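Local coordinates for protein putative peptidase M23 (Pseudomonas aeruginosa PAO1, PDB 2HSI) that is a putative zinc-dependent peptidase of the M23 family, probably a metalloendopeptidase, and carries a bound zinc ion, at residues 129-143 with 199-211. Sequence-based numbering, arbitrary orientation.
Sequences RIERELAEQTAAYRR and GKVILIGDYFFNG
The Tyr207 ring fits against helix 129-141, and its side chain, followed outward, shows how one ring can engage three residues within little more than one helical turn. CB begins beside the carboxylate of Glu133. Along one ring side, Tyr207 CD1 meets Glu133 CG at 3.4 Å and the edge at CE1 nears Glu136 OE1; along the other, CD2 and CE2 run alongside Gln137, whose CD stands 3.4 Å from Tyr207 CE2. The Gln137 amide covers part of one ring face, its plane tilted 27° from the ring, while Gly205 CA lies over the opposite face. At the tip, Tyr207 OH donates to Glu136 OE1 at 3.0 Å, nearly in line with the carboxylate C-O bond; OE2 is bridged to Arg132.

The helix runs nearly antiparallel to strand 199-207 of the M23 peptidase sheet and covers it next to the zinc site: the side chains of Asn210 and the zinc ligand His261 are about 6 Å apart. Asn210 ND2 donates to Gln137 OE1 at 2.7 Å, on an in-plane lone pair, with the two amides almost perpendicular. Gln137 NE2 turns back to Glu133 O, holding the amide's other end.

Where the strand ends, Phe208 N points almost straight at Glu133 OE1 (2.9 Å, 174°), while Arg129, its chain extended with chi1 at 176°, salt-bridges Glu133 OE2 through NE and carries NH1 to Asp206 O. Ile130 CD1 makes a CH-pi contact over the Phe208 face. Toward the other end, Ala140 CB packs on Leu203 CD2 at 3.7 Å, and the Arg143 guanidinium lays one face over Ile202 CG2.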
ATOM      1  N   ARG A 129      -3.690  -3.921  25.211  1.00 36.06           N
ATOM      2  CA  ARG A 129      -4.027  -2.858  24.262  1.00 39.67           C
ATOM      3  C   ARG A 129      -3.186  -2.989  22.992  1.00 33.27           C
ATOM      4  O   ARG A 129      -3.746  -3.036  21.902  1.00 30.92           O
ATOM      5  CB  ARG A 129      -3.835  -1.470  24.887  1.00 39.41           C
ATOM      6  CG  ARG A 129      -4.080  -0.303  23.932  1.00 46.40           C
ATOM      7  CD  ARG A 129      -3.403   0.990  24.407  1.00 38.43           C
ATOM      8  NE  ARG A 129      -3.491   2.025  23.376  1.00 38.70           N
ATOM      9  CZ  ARG A 129      -3.113   3.289  23.519  1.00 34.92           C
ATOM     10  NH1 ARG A 129      -3.256   4.132  22.502  1.00 30.33           N
ATOM     11  NH2 ARG A 129      -2.606   3.717  24.674  1.00 35.57           N
ATOM     12  N   ILE A 130      -1.859  -3.064  23.149  1.00 30.82           N
ATOM     13  CA  ILE A 130      -0.915  -3.142  22.024  1.00 32.53           C
ATOM     14  C   ILE A 130      -1.214  -4.335  21.102  1.00 33.08           C
ATOM     15  O   ILE A 130      -1.196  -4.179  19.875  1.00 30.81           O
ATOM     16  CB  ILE A 130       0.578  -3.105  22.512  1.00 36.34           C
ATOM     17  CG1 ILE A 130       0.961  -1.674  22.933  1.00 40.16           C
ATOM     18  CG2 ILE A 130       1.541  -3.628  21.443  1.00 30.83           C
ATOM     19  CD1 ILE A 130       2.203  -1.567  23.832  1.00 43.95           C
ATOM     20  N   GLU A 131      -1.521  -5.488  21.716  1.00 31.75           N
ATOM     21  CA  GLU A 131      -1.883  -6.704  20.988  0.50 33.85           C
ATOM     22  C   GLU A 131      -3.125  -6.477  20.122  1.00 32.07           C
ATOM     23  O   GLU A 131      -3.146  -6.861  18.952  1.00 29.25           O
ATOM     24  CB  GLU A 131      -2.098  -7.870  21.963  0.50 34.91           C
ATOM     25  CG  GLU A 131      -2.370  -9.222  21.300  0.50 34.98           C
ATOM     26  CD  GLU A 131      -2.363 -10.394  22.278  0.50 42.95           C
ATOM     27  OE1 GLU A 131      -1.996 -11.509  21.849  0.50 43.92           O
ATOM     28  OE2 GLU A 131      -2.724 -10.214  23.462  0.50 43.06           O
ATOM     29  N   ARG A 132      -4.138  -5.838  20.706  1.00 27.01           N
ATOM     30  CA  ARG A 132      -5.381  -5.509  20.023  1.00 30.89           C
ATOM     31  C   ARG A 132      -5.158  -4.523  18.865  1.00 23.21           C
ATOM     32  O   ARG A 132      -5.704  -4.716  17.779  1.00 21.93           O
ATOM     33  CB  ARG A 132      -6.382  -4.944  21.030  1.00 33.75           C
ATOM     34  CG  ARG A 132      -7.823  -5.277  20.720  1.00 49.09           C
ATOM     35  CD  ARG A 132      -8.777  -4.297  21.380  1.00 52.12           C
ATOM     36  NE  ARG A 132      -8.834  -3.028  20.652  1.00 61.75           N
ATOM     37  CZ  ARG A 132      -8.236  -1.901  21.034  1.00 57.49           C
ATOM     38  NH1 ARG A 132      -7.528  -1.854  22.156  1.00 58.78           N
ATOM     39  NH2 ARG A 132      -8.348  -0.812  20.288  1.00 48.07           N
ATOM     40  N   GLU A 133      -4.336  -3.497  19.106  1.00 25.00           N
ATOM     41  CA  GLU A 133      -3.947  -2.493  18.093  1.00 23.87           C
ATOM     42  C   GLU A 133      -3.136  -3.064  16.924  1.00 24.79           C
ATOM     43  O   GLU A 133      -3.341  -2.673  15.770  1.00 18.98           O
ATOM     44  CB  GLU A 133      -3.183  -1.337  18.747  1.00 22.74           C
ATOM     45  CG  GLU A 133      -4.016  -0.572  19.790  1.00 19.85           C
ATOM     46  CD  GLU A 133      -3.271   0.573  20.440  1.00 22.66           C
ATOM     47  OE1 GLU A 133      -2.023   0.591  20.420  1.00 24.96           O
ATOM     48  OE2 GLU A 133      -3.945   1.476  20.977  1.00 26.41           O
ATOM     49  N   LEU A 134      -2.216  -3.979  17.230  1.00 23.88           N
ATOM     50  CA  LEU A 134      -1.512  -4.742  16.203  1.00 27.29           C
ATOM     51  C   LEU A 134      -2.480  -5.593  15.384  1.00 21.77           C
ATOM     52  O   LEU A 134      -2.378  -5.630  14.156  1.00 20.23           O
ATOM     53  CB  LEU A 134      -0.401  -5.616  16.813  1.00 29.78           C
ATOM     54  CG  LEU A 134       0.321  -6.621  15.898  1.00 37.57           C
ATOM     55  CD1 LEU A 134       1.119  -5.918  14.791  1.00 29.81           C
ATOM     56  CD2 LEU A 134       1.217  -7.559  16.715  1.00 33.98           C
ATOM     57  N   ALA A 135      -3.422  -6.248  16.058  1.00 23.19           N
ATOM     58  CA  ALA A 135      -4.419  -7.093  15.389  1.00 21.47           C
ATOM     59  C   ALA A 135      -5.336  -6.316  14.436  1.00 21.83           C
ATOM     60  O   ALA A 135      -5.673  -6.810  13.357  1.00 22.89           O
ATOM     61  CB  ALA A 135      -5.240  -7.856  16.405  1.00 21.54           C
ATOM     62  N   GLU A 136      -5.737  -5.111  14.844  1.00 18.62           N
ATOM     63  CA  GLU A 136      -6.591  -4.246  14.016  1.00 21.48           C
ATOM     64  C   GLU A 136      -5.874  -3.825  12.744  1.00 16.30           C
ATOM     65  O   GLU A 136      -6.454  -3.848  11.646  1.00 18.64           O
ATOM     66  CB  GLU A 136      -6.994  -2.981  14.779  1.00 18.54           C
ATOM     67  CG  GLU A 136      -8.042  -3.191  15.846  1.00 35.10           C
ATOM     68  CD  GLU A 136      -8.288  -1.939  16.672  1.00 41.22           C
ATOM     69  OE1 GLU A 136      -8.007  -0.815  16.188  1.00 34.21           O
ATOM     70  OE2 GLU A 136      -8.764  -2.084  17.810  1.00 38.94           O
ATOM     71  N   GLN A 137      -4.617  -3.423  12.900  1.00 13.77           N
ATOM     72  CA  GLN A 137      -3.816  -2.969  11.772  1.00 16.76           C
ATOM     73  C   GLN A 137      -3.467  -4.108  10.810  1.00 19.80           C
ATOM     74  O   GLN A 137      -3.484  -3.924   9.589  1.00 17.86           O
ATOM     75  CB  GLN A 137      -2.566  -2.252  12.262  1.00 19.33           C
ATOM     76  CG  GLN A 137      -2.873  -0.870  12.815  1.00 24.36           C
ATOM     77  CD  GLN A 137      -1.683  -0.216  13.475  1.00 27.68           C
ATOM     78  OE1 GLN A 137      -1.035   0.640  12.883  1.00 22.31           O
ATOM     79  NE2 GLN A 137      -1.392  -0.610  14.715  1.00 25.67           N
ATOM     80  N   THR A 138      -3.172  -5.281  11.372  1.00 19.10           N
ATOM     81  CA  THR A 138      -2.901  -6.491  10.583  1.00 21.54           C
ATOM     82  C   THR A 138      -4.124  -6.878   9.723  1.00 20.25           C
ATOM     83  O   THR A 138      -3.995  -7.122   8.506  1.00 21.65           O
ATOM     84  CB  THR A 138      -2.441  -7.657  11.509  1.00 24.46           C
ATOM     85  OG1 THR A 138      -1.215  -7.287  12.161  1.00 25.20           O
ATOM     86  CG2 THR A 138      -2.217  -8.937  10.719  1.00 25.02           C
ATOM     87  N   ALA A 139      -5.301  -6.880  10.346  1.00 19.99           N
ATOM     88  CA  ALA A 139      -6.561  -7.137   9.642  1.00 20.99           C
ATOM     89  C   ALA A 139      -6.831  -6.131   8.523  1.00 19.19           C
ATOM     90  O   ALA A 139      -7.271  -6.520   7.442  1.00 20.68           O
ATOM     91  CB  ALA A 139      -7.723  -7.174  10.613  1.00 24.03           C
ATOM     92  N   ALA A 140      -6.548  -4.850   8.778  1.00 17.96           N
ATOM     93  CA  ALA A 140      -6.788  -3.797   7.775  1.00 20.03           C
ATOM     94  C   ALA A 140      -5.955  -3.978   6.499  1.00 20.05           C
ATOM     95  O   ALA A 140      -6.472  -3.859   5.386  1.00 17.21           O
ATOM     96  CB  ALA A 140      -6.548  -2.433   8.362  1.00 15.91           C
ATOM     97  N   TYR A 141      -4.670  -4.280   6.655  1.00 18.52           N
ATOM     98  CA  TYR A 141      -3.819  -4.558   5.492  1.00 15.47           C
ATOM     99  C   TYR A 141      -4.262  -5.776   4.667  1.00 16.57           C
ATOM    100  O   TYR A 141      -3.972  -5.852   3.468  1.00 19.02           O
ATOM    101  CB  TYR A 141      -2.376  -4.739   5.924  1.00 20.97           C
ATOM    102  CG  TYR A 141      -1.646  -3.474   6.317  1.00 18.57           C
ATOM    103  CD1 TYR A 141      -1.604  -2.350   5.474  1.00 17.47           C
ATOM    104  CD2 TYR A 141      -0.944  -3.424   7.516  1.00 25.14           C
ATOM    105  CE1 TYR A 141      -0.887  -1.202   5.841  1.00 18.57           C
ATOM    106  CE2 TYR A 141      -0.237  -2.305   7.884  1.00 19.28           C
ATOM    107  CZ  TYR A 141      -0.207  -1.197   7.055  1.00 22.80           C
ATOM    108  OH  TYR A 141       0.505  -0.101   7.477  1.00 24.53           O
ATOM    109  N   ARG A 142      -4.968  -6.709   5.313  1.00 16.24           N
ATOM    110  CA  ARG A 142      -5.444  -7.928   4.668  1.00 14.24           C
ATOM    111  C   ARG A 142      -6.822  -7.781   4.029  1.00 19.66           C
ATOM    112  O   ARG A 142      -7.310  -8.719   3.411  1.00 17.70           O
ATOM    113  CB  ARG A 142      -5.446  -9.096   5.656  1.00 21.63           C
ATOM    114  CG  ARG A 142      -4.049  -9.584   5.956  1.00 22.73           C
ATOM    115  CD  ARG A 142      -3.982 -10.456   7.186  1.00 29.35           C
ATOM    116  NE  ARG A 142      -2.588 -10.768   7.484  1.00 28.63           N
ATOM    117  CZ  ARG A 142      -2.176 -11.530   8.493  1.00 35.76           C
ATOM    118  NH1 ARG A 142      -3.049 -12.062   9.340  1.00 29.61           N
ATOM    119  NH2 ARG A 142      -0.880 -11.742   8.665  1.00 29.15           N
ATOM    120  N   ARG A 143      -7.440  -6.609   4.169  1.00 19.28           N
ATOM    121  CA  ARG A 143      -8.691  -6.330   3.460  1.00 18.72           C
ATOM    122  C   ARG A 143      -8.496  -6.389   1.931  1.00 15.15           C
ATOM    123  O   ARG A 143      -7.535  -5.827   1.394  1.00 17.75           O
ATOM    124  CB  ARG A 143      -9.266  -4.979   3.870  1.00 16.23           C
ATOM    125  CG  ARG A 143     -10.712  -4.788   3.430  1.00 31.51           C
ATOM    126  CD  ARG A 143     -10.974  -3.330   3.164  1.00 33.85           C
ATOM    127  NE  ARG A 143     -12.352  -3.026   2.767  1.00 44.56           N
ATOM    128  CZ  ARG A 143     -13.361  -2.835   3.617  1.00 55.85           C
ATOM    129  NH1 ARG A 143     -13.171  -2.933   4.931  1.00 45.85           N
ATOM    130  NH2 ARG A 143     -14.567  -2.539   3.150  1.00 45.23           N
ATOM    131  N   GLY A 199     -10.212   6.293  -2.385  1.00 19.58           N
ATOM    132  CA  GLY A 199     -10.356   5.108  -1.545  1.00 15.90           C
ATOM    133  C   GLY A 199     -11.313   5.274  -0.397  1.00 17.55           C
ATOM    134  O   GLY A 199     -11.835   6.365  -0.164  1.00 18.57           O
ATOM    135  N   LYS A 200     -11.543   4.178   0.321  1.00 14.90           N
ATOM    136  CA  LYS A 200     -12.425   4.182   1.472  1.00 15.21           C
ATOM    137  C   LYS A 200     -11.580   4.090   2.749  1.00 19.77           C
ATOM    138  O   LYS A 200     -10.635   3.295   2.816  1.00 17.28           O
ATOM    139  CB  LYS A 200     -13.417   3.012   1.372  1.00 16.51           C
ATOM    140  CG  LYS A 200     -14.442   2.949   2.504  1.00 15.20           C
ATOM    141  CD  LYS A 200     -15.342   1.720   2.378  1.00 20.47           C
ATOM    142  CE  LYS A 200     -16.260   1.820   1.169  1.00 33.33           C
ATOM    143  NZ  LYS A 200     -17.459   0.957   1.309  1.00 44.16           N
ATOM    144  N   VAL A 201     -11.908   4.923   3.739  1.00 17.75           N
ATOM    145  CA  VAL A 201     -11.270   4.860   5.062  1.00 16.44           C
ATOM    146  C   VAL A 201     -11.741   3.580   5.759  1.00 15.18           C
ATOM    147  O   VAL A 201     -12.915   3.445   6.088  1.00 17.62           O
ATOM    148  CB  VAL A 201     -11.586   6.115   5.914  1.00 22.17           C
ATOM    149  CG1 VAL A 201     -10.853   6.055   7.257  1.00 19.88           C
ATOM    150  CG2 VAL A 201     -11.201   7.393   5.151  1.00 15.61           C
ATOM    151  N   ILE A 202     -10.830   2.623   5.923  1.00 15.72           N
ATOM    152  CA  ILE A 202     -11.178   1.323   6.497  1.00 16.81           C
ATOM    153  C   ILE A 202     -10.668   1.139   7.930  1.00 17.80           C
ATOM    154  O   ILE A 202     -11.006   0.146   8.594  1.00 15.97           O
ATOM    155  CB  ILE A 202     -10.705   0.144   5.606  1.00 16.10           C
ATOM    156  CG1 ILE A 202      -9.190   0.201   5.366  1.00 12.25           C
ATOM    157  CG2 ILE A 202     -11.508   0.134   4.300  1.00 18.73           C
ATOM    158  CD1 ILE A 202      -8.546  -1.128   4.912  1.00 16.94           C
ATOM    159  N   LEU A 203      -9.873   2.096   8.406  1.00 13.70           N
ATOM    160  CA  LEU A 203      -9.380   2.053   9.799  1.00 19.31           C
ATOM    161  C   LEU A 203      -8.907   3.413  10.309  1.00 16.33           C
ATOM    162  O   LEU A 203      -8.207   4.140   9.615  1.00 17.56           O
ATOM    163  CB  LEU A 203      -8.265   0.997   9.974  1.00 19.92           C
ATOM    164  CG  LEU A 203      -7.760   0.692  11.398  1.00 23.17           C
ATOM    165  CD1 LEU A 203      -8.896   0.329  12.332  1.00 31.34           C
ATOM    166  CD2 LEU A 203      -6.715  -0.403  11.412  1.00 21.12           C
ATOM    167  N   ILE A 204      -9.342   3.750  11.519  1.00 13.71           N
ATOM    168  CA  ILE A 204      -8.906   4.944  12.228  1.00 16.41           C
ATOM    169  C   ILE A 204      -8.571   4.475  13.638  1.00 18.44           C
ATOM    170  O   ILE A 204      -9.349   3.765  14.264  1.00 17.28           O
ATOM    171  CB  ILE A 204     -10.001   6.040  12.253  1.00 15.99           C
ATOM    172  CG1 ILE A 204     -10.154   6.674  10.870  1.00 19.37           C
ATOM    173  CG2 ILE A 204      -9.677   7.149  13.280  1.00 22.81           C
ATOM    174  CD1 ILE A 204     -11.359   7.622  10.756  1.00 26.76           C
ATOM    175  N   GLY A 205      -7.387   4.819  14.110  1.00 18.32           N
ATOM    176  CA  GLY A 205      -7.014   4.469  15.467  1.00 16.57           C
ATOM    177  C   GLY A 205      -6.182   5.546  16.115  1.00 20.07           C
ATOM    178  O   GLY A 205      -5.700   6.463  15.456  1.00 19.12           O
ATOM    179  N   ASP A 206      -6.058   5.439  17.429  1.00 24.24           N
ATOM    180  CA  ASP A 206      -5.114   6.249  18.178  0.50 23.18           C
ATOM    181  C   ASP A 206      -4.303   5.245  18.971  1.00 21.45           C
ATOM    182  O   ASP A 206      -4.697   4.805  20.054  1.00 21.17           O
ATOM    183  CB  ASP A 206      -5.813   7.264  19.088  0.50 24.61           C
ATOM    184  CG  ASP A 206      -4.904   8.434  19.478  0.50 29.06           C
ATOM    185  OD1 ASP A 206      -3.669   8.259  19.580  0.50 27.46           O
ATOM    186  OD2 ASP A 206      -5.428   9.547  19.693  0.50 34.42           O
ATOM    187  N   TYR A 207      -3.169   4.880  18.393  1.00 23.07           N
ATOM    188  CA  TYR A 207      -2.408   3.727  18.852  1.00 20.78           C
ATOM    189  C   TYR A 207      -1.208   4.105  19.688  1.00 18.45           C
ATOM    190  O   TYR A 207      -0.691   5.209  19.569  1.00 19.75           O
ATOM    191  CB  TYR A 207      -1.967   2.893  17.647  1.00 20.81           C
ATOM    192  CG  TYR A 207      -3.115   2.383  16.796  1.00 18.62           C
ATOM    193  CD1 TYR A 207      -4.272   1.862  17.383  1.00 20.04           C
ATOM    194  CD2 TYR A 207      -3.033   2.401  15.407  1.00 23.66           C
ATOM    195  CE1 TYR A 207      -5.322   1.378  16.613  1.00 25.41           C
ATOM    196  CE2 TYR A 207      -4.079   1.929  14.629  1.00 18.39           C
ATOM    197  CZ  TYR A 207      -5.212   1.413  15.232  1.00 25.54           C
ATOM    198  OH  TYR A 207      -6.243   0.944  14.453  1.00 23.41           O
ATOM    199  N   PHE A 208      -0.773   3.169  20.529  1.00 25.66           N
ATOM    200  CA  PHE A 208       0.359   3.384  21.428  1.00 29.50           C
ATOM    201  C   PHE A 208       1.643   3.791  20.695  1.00 25.73           C
ATOM    202  O   PHE A 208       2.288   4.766  21.076  1.00 28.59           O
ATOM    203  CB  PHE A 208       0.607   2.137  22.293  1.00 34.81           C
ATOM    204  CG  PHE A 208       1.692   2.324  23.320  1.00 37.22           C
ATOM    205  CD1 PHE A 208       1.389   2.846  24.572  1.00 46.87           C
ATOM    206  CD2 PHE A 208       3.020   1.999  23.028  1.00 40.40           C
ATOM    207  CE1 PHE A 208       2.392   3.039  25.525  1.00 52.89           C
ATOM    208  CE2 PHE A 208       4.029   2.192  23.969  1.00 38.82           C
ATOM    209  CZ  PHE A 208       3.714   2.709  25.220  1.00 39.01           C
ATOM    210  N   PHE A 209       2.012   3.043  19.654  1.00 25.78           N
ATOM    211  CA  PHE A 209       3.230   3.322  18.888  1.00 30.13           C
ATOM    212  C   PHE A 209       2.999   4.302  17.735  1.00 29.18           C
ATOM    213  O   PHE A 209       3.723   5.295  17.594  1.00 26.24           O
ATOM    214  CB  PHE A 209       3.845   2.020  18.356  1.00 27.10           C
ATOM    215  CG  PHE A 209       4.340   1.099  19.439  1.00 34.67           C
ATOM    216  CD1 PHE A 209       5.476   1.415  20.171  1.00 41.74           C
ATOM    217  CD2 PHE A 209       3.672  -0.089  19.722  1.00 35.84           C
ATOM    218  CE1 PHE A 209       5.939   0.567  21.185  1.00 35.63           C
ATOM    219  CE2 PHE A 209       4.126  -0.948  20.729  1.00 33.89           C
ATOM    220  CZ  PHE A 209       5.259  -0.615  21.462  1.00 37.86           C
ATOM    221  N   ASN A 210       1.982   4.016  16.927  1.00 25.52           N
ATOM    222  CA  ASN A 210       1.730   4.757  15.689  1.00 23.17           C
ATOM    223  C   ASN A 210       0.950   6.059  15.845  1.00 21.47           C
ATOM    224  O   ASN A 210       0.864   6.826  14.896  1.00 20.40           O
ATOM    225  CB  ASN A 210       1.033   3.848  14.661  1.00 22.57           C
ATOM    226  CG  ASN A 210       1.968   2.795  14.075  1.00 30.10           C
ATOM    227  OD1 ASN A 210       3.192   2.930  14.149  1.00 25.61           O
ATOM    228  ND2 ASN A 210       1.393   1.750  13.476  1.00 25.71           N
ATOM    229  N   GLY A 211       0.383   6.306  17.028  1.00 24.17           N
ATOM    230  CA  GLY A 211      -0.448   7.497  17.244  1.00 20.84           C
ATOM    231  C   GLY A 211      -1.693   7.520  16.379  1.00 16.61           C
ATOM    232  O   GLY A 211      -2.255   6.457  16.060  1.00 16.42           O
TER
HETATM  233  O   HOH W   1       0.385   0.409  19.331  1.00 27.81           O
HETATM  234  O   HOH W   2      -9.198   1.716  16.954  1.00 43.10           O
HETATM  235  O   HOH W   3       0.753   1.060  16.747  1.00 25.48           O